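PDB 3IFU: Non-structural protein from Porcine reproductive and respiratory syndrome virus, which acts as a zinc-binding papain-like leader protease, the nsp1alpha portion of the viral polyprotein, and probably inhibits host interferon-beta production. Local coordinates for residues A142-V147 against P175-M180. Sequence-based numbering, arbitrary orientation.
Sequences ANSLHV and PFECAM. With ZN (zinc ion), chain B.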
# COMPACT_ATOMS: atom_id res chain seq x y z
N ALA A 142 -9.12 -9.92 -6.82
CA ALA A 142 -10.46 -10.27 -7.25
C ALA A 142 -10.62 -11.65 -7.85
O ALA A 142 -9.66 -12.36 -8.09
CB ALA A 142 -10.94 -9.22 -8.27
N ASN A 143 -11.88 -12.00 -8.07
CA ASN A 143 -12.27 -13.25 -8.72
C ASN A 143 -13.48 -12.84 -9.56
O ASN A 143 -13.62 -11.67 -9.88
CB ASN A 143 -12.58 -14.38 -7.71
CG ASN A 143 -13.71 -14.06 -6.75
OD1 ASN A 143 -13.88 -14.76 -5.75
ND2 ASN A 143 -14.49 -13.03 -7.04
N SER A 144 -14.34 -13.78 -9.90
CA SER A 144 -15.49 -13.46 -10.74
C SER A 144 -16.69 -12.78 -10.06
O SER A 144 -17.62 -12.35 -10.74
CB SER A 144 -15.97 -14.73 -11.47
OG SER A 144 -16.38 -15.73 -10.55
N LEU A 145 -16.65 -12.66 -8.74
CA LEU A 145 -17.76 -12.04 -8.02
C LEU A 145 -17.37 -10.95 -7.03
O LEU A 145 -18.17 -10.07 -6.73
CB LEU A 145 -18.56 -13.10 -7.26
CG LEU A 145 -19.57 -13.91 -8.10
CD1 LEU A 145 -19.72 -15.31 -7.52
CD2 LEU A 145 -20.91 -13.18 -8.14
N HIS A 146 -16.14 -11.00 -6.52
CA HIS A 146 -15.74 -10.02 -5.52
C HIS A 146 -14.38 -9.39 -5.73
O HIS A 146 -13.58 -9.85 -6.54
CB HIS A 146 -15.79 -10.68 -4.15
CG HIS A 146 -17.01 -11.52 -3.94
ND1 HIS A 146 -18.24 -10.98 -3.64
CD2 HIS A 146 -17.20 -12.86 -4.02
CE1 HIS A 146 -19.14 -11.94 -3.55
NE2 HIS A 146 -18.53 -13.09 -3.77
N VAL A 147 -14.13 -8.31 -4.99
CA VAL A 147 -12.85 -7.62 -5.04
C VAL A 147 -12.48 -7.19 -3.63
O VAL A 147 -13.34 -7.13 -2.74
CB VAL A 147 -12.90 -6.34 -5.94
CG1 VAL A 147 -13.31 -6.71 -7.36
CG2 VAL A 147 -13.83 -5.30 -5.36
N PRO A 175 -11.47 -9.90 -14.51
CA PRO A 175 -11.88 -11.08 -13.74
C PRO A 175 -13.37 -11.21 -13.47
O PRO A 175 -13.88 -12.31 -13.27
CB PRO A 175 -11.08 -10.94 -12.44
CG PRO A 175 -9.84 -10.23 -12.90
CD PRO A 175 -10.40 -9.16 -13.81
N PHE A 176 -14.07 -10.08 -13.47
CA PHE A 176 -15.50 -10.09 -13.16
C PHE A 176 -16.36 -9.26 -14.10
O PHE A 176 -15.85 -8.48 -14.92
CB PHE A 176 -15.69 -9.57 -11.73
CG PHE A 176 -15.02 -8.24 -11.50
CD1 PHE A 176 -15.62 -7.06 -11.92
CD2 PHE A 176 -13.77 -8.17 -10.89
CE1 PHE A 176 -14.98 -5.83 -11.75
CE2 PHE A 176 -13.12 -6.95 -10.72
CZ PHE A 176 -13.73 -5.78 -11.15
N GLU A 177 -17.67 -9.44 -13.97
CA GLU A 177 -18.66 -8.72 -14.76
C GLU A 177 -19.36 -7.78 -13.80
O GLU A 177 -19.76 -6.67 -14.16
CB GLU A 177 -19.67 -9.69 -15.35
CG GLU A 177 -19.12 -10.58 -16.44
CD GLU A 177 -18.78 -9.78 -17.67
OE1 GLU A 177 -17.75 -9.08 -17.66
OE2 GLU A 177 -19.57 -9.85 -18.64
N CYS A 178 -19.52 -8.25 -12.58
CA CYS A 178 -20.17 -7.46 -11.55
C CYS A 178 -19.66 -7.87 -10.17
O CYS A 178 -20.07 -8.89 -9.62
CB CYS A 178 -21.69 -7.66 -11.62
SG CYS A 178 -22.60 -6.87 -10.29
N ALA A 179 -18.75 -7.07 -9.64
CA ALA A 179 -18.20 -7.33 -8.33
C ALA A 179 -19.01 -6.48 -7.37
O ALA A 179 -19.09 -5.26 -7.50
CB ALA A 179 -16.73 -6.95 -8.28
N MET A 180 -19.65 -7.14 -6.41
CA MET A 180 -20.47 -6.46 -5.41
C MET A 180 -20.16 -7.11 -4.09
O MET A 180 -20.22 -6.44 -3.04
CB MET A 180 -21.95 -6.62 -5.70
CG MET A 180 -22.45 -6.00 -6.97
SD MET A 180 -24.23 -5.83 -6.87
CE MET A 180 -24.74 -7.53 -7.11
OXT MET A 180 -19.89 -8.33 -4.15
ZN ZN B . -18.51 -8.97 -2.74
O HOH W 1 -19.68 -11.09 -11.74
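The turn 142-147 lies along the C-terminal tail 175-180, and through residues 144-146 it follows the tail in the same sense, Ser144 level with Phe176 (CA to CA 4.1 Å) and His146 with Ala179. Little direct backbone bonding joins them: Met180 N gives a weak hydrogen bond to Leu145 O (3.3 Å), an oxygen that also receives a CA-H contact from Ala179. One water bridges the middle, donating to Ser144 O and accepting from Cys178 N. At the far end, Met180 closes on a zinc ion through its main chain, the terminal OXT binding the metal at 2.1 Å while the thioether chain stays out of the site. His146 brings ND1 to the same zinc at 2.2 Å; with CG set opposite its own carbonyl carbon (chi1 -44°), the imidazole swings over to the metal, and OXT lies near the ring plane at the imidazole edge. Leu145 CB rests against one face of that ring, offset toward the rim. Cys70 and Cys76 supply the remaining ligands. The very C-terminus, the end that self-cleavage would release in a protease of this kind, is thus held on the metal.

Phe176 forms the apolar part. Ala179 CB sits over the centre of one ring face, 3.8 Å above the plane, and Asn143 O meets the ring in plane at its edge. Val147 crosses the phenylalanine side chain at about a right angle, its CG1 coming within 3.4 Å of Phe176 CE2 and also packing on Ala179 CB. Ala142 CB completes the patch near the ring edge.

Around this, Ala142 and Val147 belong to strands 140-142 and 147-148 of the antiparallel sheet, Pro175 leans on Trp128 of strand 127-130, and Phe176 reaches Leu116 of helix 113-118, so the start of the tail lies between the sheet and that helix.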